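Local coordinates for protein aminotransferase, class III (Thermomicrobium roseum, PDB 6IO1) that probably transfers amino groups between amines and carbonyl compounds with pyridoxal 5'-phosphate as cofactor, acting as a thermostable (S)-enantioselective omega-transaminase, at residues L400-I413 and V437-L450. Sequence-based numbering, arbitrary orientation.
Sequences LGPKLEAATRRRGI and VLIEGVAAALSDVL
Val449 is a knob set in a hole formed by Leu400, Lys403, Leu404 and Ala407. Its two methyls share the hole: CG2 lies 3.7 Å from Ala407 CB and also packs on Leu404 CD2 and Lys403 O, while CG1 meets Lys403 CB. Beyond its CB, the extended lysine chain turns away from the helix 437-450, and its NZ bonds to the backbone O of Phe398. Leu404 CD2 also touches Leu446 CD2, and Leu400 CD1 meets Leu450 CD2 at 3.9 Å, the two leucines crossing at about a right angle.

Small residues let the backbones converge. Ala407 and Ala445 have their CA atoms 5.0 Å apart, and Thr408 CG2 presses tightly on Ala445 CB. Gly441, with no side chain, lets Ile413 lie directly against the helix backbone, its CD1 4.1 Å from Gly441 C. Ile413 CD1 also reaches Leu438 CD1 and, at a tight 3.3 Å, Val442 CG2.

Helix 400-410 and the 437-450 part of helix 432-450 cross at 132° between their N-to-C directions. Both lie against the mixed sheet that joins strands from both ends of the chain, as in the small domain of fold-type I PLP enzymes such as class-III aminotransferases: Leu404 and Thr408 rest on strand 413-418, Val442 and Leu446 on strand 421-424. A Schellman motif ends helix 400-410, with Ile413 N bonded to Thr408 O and Gly412 N to Arg409 O; Gly412 readily takes the positive phi (77°) required, and the chain goes on into the sheet.

The polar contact lies on the solvent-exposed side. Arg411, its chain extended from CG to NE, forms a salt bridge with Asp448: NH2 donates to the syn lone pair of OD1 (3.0 Å), and NE points at OD2, but the modelled 2.3 Å is too short to be trusted. Guanidinium and carboxylate planes are 30° apart, and Ala444 CB lies over one guanidinium face, offset toward its rim.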
loop_
_atom_site.group_PDB
_atom_site.type_symbol
_atom_site.label_atom_id
_atom_site.label_comp_id
_atom_site.label_asym_id
_atom_site.label_seq_id
_atom_site.Cartn_x
_atom_site.Cartn_y
_atom_site.Cartn_z
ATOM N N LEU B 400 11.310 5.710 -29.022
ATOM C CA LEU B 400 12.302 4.660 -28.803
ATOM C C LEU B 400 11.806 3.624 -27.801
ATOM O O LEU B 400 12.025 2.422 -27.984
ATOM C CB LEU B 400 13.624 5.267 -28.331
ATOM C CG LEU B 400 14.749 4.262 -28.063
ATOM C CD1 LEU B 400 15.385 3.802 -29.366
ATOM C CD2 LEU B 400 15.794 4.857 -27.133
ATOM N N GLY B 401 11.148 4.068 -26.734
ATOM C CA GLY B 401 10.656 3.169 -25.716
ATOM C C GLY B 401 9.671 2.136 -26.235
ATOM O O GLY B 401 9.857 0.930 -26.047
ATOM N N PRO B 402 8.596 2.587 -26.895
ATOM C CA PRO B 402 7.639 1.620 -27.464
ATOM C C PRO B 402 8.245 0.705 -28.515
ATOM O O PRO B 402 7.928 -0.492 -28.545
ATOM C CB PRO B 402 6.547 2.521 -28.055
ATOM C CG PRO B 402 6.625 3.773 -27.257
ATOM C CD PRO B 402 8.082 3.967 -26.964
ATOM N N LYS B 403 9.103 1.239 -29.388
ATOM C CA LYS B 403 9.723 0.408 -30.416
ATOM C C LYS B 403 10.609 -0.663 -29.791
ATOM O O LYS B 403 10.565 -1.831 -30.193
ATOM C CB LYS B 403 10.525 1.277 -31.384
ATOM C CG LYS B 403 9.692 2.109 -32.339
ATOM C CD LYS B 403 10.581 3.032 -33.158
ATOM C CE LYS B 403 9.779 3.833 -34.168
ATOM N NZ LYS B 403 10.615 4.891 -34.805
ATOM N N LEU B 404 11.432 -0.279 -28.810
ATOM C CA LEU B 404 12.269 -1.257 -28.122
ATOM C C LEU B 404 11.422 -2.279 -27.380
ATOM O O LEU B 404 11.760 -3.465 -27.345
ATOM C CB LEU B 404 13.224 -0.556 -27.153
ATOM C CG LEU B 404 14.535 0.002 -27.711
ATOM C CD1 LEU B 404 15.365 0.643 -26.606
ATOM C CD2 LEU B 404 15.329 -1.073 -28.438
ATOM N N GLU B 405 10.315 -1.837 -26.780
ATOM C CA GLU B 405 9.426 -2.757 -26.079
ATOM C C GLU B 405 8.876 -3.805 -27.037
ATOM O O GLU B 405 8.948 -5.013 -26.770
ATOM C CB GLU B 405 8.293 -1.962 -25.428
ATOM C CG GLU B 405 7.451 -2.718 -24.418
ATOM C CD GLU B 405 6.399 -1.830 -23.779
ATOM O OE1 GLU B 405 5.314 -1.664 -24.376
ATOM O OE2 GLU B 405 6.661 -1.285 -22.686
ATOM N N ALA B 406 8.353 -3.354 -28.178
ATOM C CA ALA B 406 7.807 -4.273 -29.171
ATOM C C ALA B 406 8.885 -5.198 -29.726
ATOM O O ALA B 406 8.634 -6.388 -29.940
ATOM C CB ALA B 406 7.137 -3.489 -30.300
ATOM N N ALA B 407 10.079 -4.665 -29.997
ATOM C CA ALA B 407 11.150 -5.484 -30.556
ATOM C C ALA B 407 11.612 -6.552 -29.571
ATOM O O ALA B 407 11.785 -7.720 -29.941
ATOM C CB ALA B 407 12.320 -4.597 -30.980
ATOM N N THR B 408 11.832 -6.167 -28.309
ATOM C CA THR B 408 12.252 -7.133 -27.299
ATOM C C THR B 408 11.187 -8.197 -27.088
ATOM O O THR B 408 11.500 -9.392 -27.009
ATOM C CB THR B 408 12.551 -6.431 -25.974
ATOM O OG1 THR B 408 11.430 -5.622 -25.602
ATOM C CG2 THR B 408 13.792 -5.560 -26.085
ATOM N N ARG B 409 9.916 -7.807 -26.995
ATOM C CA ARG B 409 8.842 -8.817 -26.777
ATOM C C ARG B 409 8.779 -9.776 -27.969
ATOM O O ARG B 409 8.648 -10.989 -27.760
ATOM C CB ARG B 409 7.513 -8.118 -26.488
ATOM C CG ARG B 409 7.514 -7.407 -25.145
ATOM C CD ARG B 409 6.300 -6.551 -24.866
ATOM N NE ARG B 409 6.442 -5.934 -23.561
ATOM C CZ ARG B 409 5.487 -5.253 -22.947
ATOM N NH1 ARG B 409 4.284 -5.173 -23.485
ATOM N NH2 ARG B 409 5.736 -4.656 -21.798
ATOM N N ARG B 410 8.968 -9.253 -29.179
ATOM C CA ARG B 410 8.932 -10.119 -30.385
ATOM C C ARG B 410 10.038 -11.172 -30.256
ATOM O O ARG B 410 9.796 -12.330 -30.646
ATOM C CB ARG B 410 9.122 -9.273 -31.649
ATOM C CG ARG B 410 7.833 -8.684 -32.202
ATOM C CD ARG B 410 7.159 -7.722 -31.242
ATOM N NE ARG B 410 5.837 -7.322 -31.704
ATOM C CZ ARG B 410 5.609 -6.378 -32.609
ATOM N NH1 ARG B 410 4.369 -6.086 -32.962
ATOM N NH2 ARG B 410 6.621 -5.730 -33.158
ATOM N N ARG B 411 11.186 -10.788 -29.689
ATOM C CA ARG B 411 12.350 -11.712 -29.589
ATOM C C ARG B 411 12.279 -12.598 -28.333
ATOM O O ARG B 411 13.306 -13.213 -28.002
ATOM C CB ARG B 411 13.661 -10.948 -29.786
ATOM C CG ARG B 411 14.075 -10.878 -31.249
ATOM C CD ARG B 411 15.146 -9.868 -31.577
ATOM N NE ARG B 411 15.198 -9.608 -33.007
ATOM C CZ ARG B 411 15.634 -10.468 -33.917
ATOM N NH1 ARG B 411 15.924 -11.710 -33.574
ATOM N NH2 ARG B 411 15.784 -10.078 -35.168
ATOM N N GLY B 412 11.121 -12.649 -27.675
ATOM C CA GLY B 412 10.954 -13.533 -26.507
ATOM C C GLY B 412 11.586 -13.027 -25.221
ATOM O O GLY B 412 11.847 -13.862 -24.344
ATOM N N ILE B 413 11.863 -11.728 -25.106
ATOM C CA ILE B 413 12.416 -11.239 -23.808
ATOM C C ILE B 413 11.565 -10.084 -23.271
ATOM O O ILE B 413 11.174 -9.207 -24.063
ATOM C CB ILE B 413 13.910 -10.865 -23.873
ATOM C CG1 ILE B 413 14.137 -9.503 -24.526
ATOM C CG2 ILE B 413 14.736 -11.966 -24.520
ATOM C CD1 ILE B 413 15.399 -8.821 -24.064
ATOM N N VAL B 437 20.787 -16.043 -23.462
ATOM C CA VAL B 437 19.506 -15.794 -24.115
ATOM C C VAL B 437 19.128 -14.328 -23.966
ATOM O O VAL B 437 18.801 -13.645 -24.945
ATOM C CB VAL B 437 18.420 -16.720 -23.537
ATOM C CG1 VAL B 437 17.049 -16.311 -24.046
ATOM C CG2 VAL B 437 18.728 -18.169 -23.881
ATOM N N LEU B 438 19.229 -13.812 -22.738
ATOM C CA LEU B 438 18.884 -12.420 -22.471
ATOM C C LEU B 438 19.779 -11.474 -23.261
ATOM O O LEU B 438 19.299 -10.513 -23.882
ATOM C CB LEU B 438 18.984 -12.146 -20.969
ATOM C CG LEU B 438 18.791 -10.716 -20.465
ATOM C CD1 LEU B 438 17.442 -10.189 -20.880
ATOM C CD2 LEU B 438 18.939 -10.653 -18.960
ATOM N N ILE B 439 21.086 -11.748 -23.270
ATOM C CA ILE B 439 22.032 -10.858 -23.943
ATOM C C ILE B 439 21.726 -10.793 -25.432
ATOM O O ILE B 439 21.660 -9.715 -26.038
ATOM C CB ILE B 439 23.486 -11.292 -23.668
ATOM C CG1 ILE B 439 23.825 -11.118 -22.189
ATOM C CG2 ILE B 439 24.423 -10.357 -24.337
ATOM C CD1 ILE B 439 24.943 -12.033 -21.724
ATOM N N GLU B 440 21.597 -11.978 -26.042
ATOM C CA GLU B 440 21.368 -12.102 -27.508
ATOM C C GLU B 440 20.046 -11.425 -27.881
ATOM O O GLU B 440 20.024 -10.690 -28.889
ATOM C CB GLU B 440 21.352 -13.577 -27.912
ATOM C CG GLU B 440 22.697 -14.261 -27.753
ATOM C CD GLU B 440 23.796 -13.720 -28.653
ATOM O OE1 GLU B 440 23.494 -12.852 -29.496
ATOM O OE2 GLU B 440 24.950 -14.169 -28.510
ATOM N N GLY B 441 19.004 -11.639 -27.077
ATOM C CA GLY B 441 17.716 -11.006 -27.332
ATOM C C GLY B 441 17.827 -9.491 -27.300
ATOM O O GLY B 441 17.305 -8.807 -28.186
ATOM N N VAL B 442 18.514 -8.946 -26.287
ATOM C CA VAL B 442 18.647 -7.494 -26.181
ATOM C C VAL B 442 19.416 -6.936 -27.374
ATOM O O VAL B 442 19.017 -5.925 -27.969
ATOM C CB VAL B 442 19.318 -7.120 -24.847
ATOM C CG1 VAL B 442 19.779 -5.662 -24.866
ATOM C CG2 VAL B 442 18.364 -7.364 -23.688
ATOM N N ALA B 443 20.524 -7.584 -27.743
ATOM C CA ALA B 443 21.324 -7.110 -28.870
ATOM C C ALA B 443 20.518 -7.133 -30.164
ATOM O O ALA B 443 20.541 -6.174 -30.946
ATOM C CB ALA B 443 22.586 -7.959 -29.008
ATOM N N ALA B 444 19.785 -8.231 -30.372
ATOM C CA ALA B 444 18.941 -8.396 -31.578
ATOM C C ALA B 444 17.844 -7.324 -31.596
ATOM O O ALA B 444 17.611 -6.737 -32.672
ATOM C CB ALA B 444 18.350 -9.784 -31.592
ATOM N N ALA B 445 17.226 -7.056 -30.440
ATOM C CA ALA B 445 16.144 -6.046 -30.346
ATOM C C ALA B 445 16.701 -4.664 -30.706
ATOM O O ALA B 445 16.038 -3.937 -31.470
ATOM C CB ALA B 445 15.561 -6.058 -28.955
ATOM N N LEU B 446 17.895 -4.342 -30.199
ATOM C CA LEU B 446 18.547 -3.069 -30.486
ATOM C C LEU B 446 18.869 -2.948 -31.969
ATOM O O LEU B 446 18.682 -1.883 -32.572
ATOM C CB LEU B 446 19.817 -2.925 -29.648
ATOM C CG LEU B 446 19.656 -2.545 -28.174
ATOM C CD1 LEU B 446 20.929 -2.860 -27.402
ATOM C CD2 LEU B 446 19.289 -1.076 -28.029
ATOM N N SER B 447 19.355 -4.036 -32.574
ATOM C CA SER B 447 19.621 -4.031 -34.010
ATOM C C SER B 447 18.339 -3.838 -34.813
ATOM O O SER B 447 18.333 -3.134 -35.827
ATOM C CB SER B 447 20.321 -5.326 -34.417
ATOM O OG SER B 447 21.630 -5.387 -33.879
ATOM N N ASP B 448 17.247 -4.475 -34.388
ATOM C CA ASP B 448 15.980 -4.322 -35.096
ATOM C C ASP B 448 15.542 -2.866 -35.117
ATOM O O ASP B 448 15.129 -2.342 -36.159
ATOM C CB ASP B 448 14.901 -5.192 -34.452
ATOM C CG ASP B 448 15.229 -6.666 -34.508
ATOM O OD1 ASP B 448 16.055 -7.061 -35.357
ATOM O OD2 ASP B 448 14.660 -7.431 -33.701
ATOM N N VAL B 449 15.637 -2.190 -33.973
ATOM C CA VAL B 449 15.106 -0.831 -33.909
ATOM C C VAL B 449 16.060 0.166 -34.560
ATOM O O VAL B 449 15.626 1.061 -35.295
ATOM C CB VAL B 449 14.786 -0.443 -32.457
ATOM C CG1 VAL B 449 14.402 1.022 -32.391
ATOM C CG2 VAL B 449 13.662 -1.311 -31.920
ATOM N N LEU B 450 17.366 0.035 -34.321
ATOM C CA LEU B 450 18.311 1.060 -34.739
ATOM C C LEU B 450 19.334 0.597 -35.767
ATOM O O LEU B 450 20.136 1.423 -36.215
ATOM C CB LEU B 450 19.058 1.618 -33.515
ATOM C CG LEU B 450 18.173 2.013 -32.328
ATOM C CD1 LEU B 450 18.949 1.956 -31.021
ATOM C CD2 LEU B 450 17.578 3.395 -32.537
#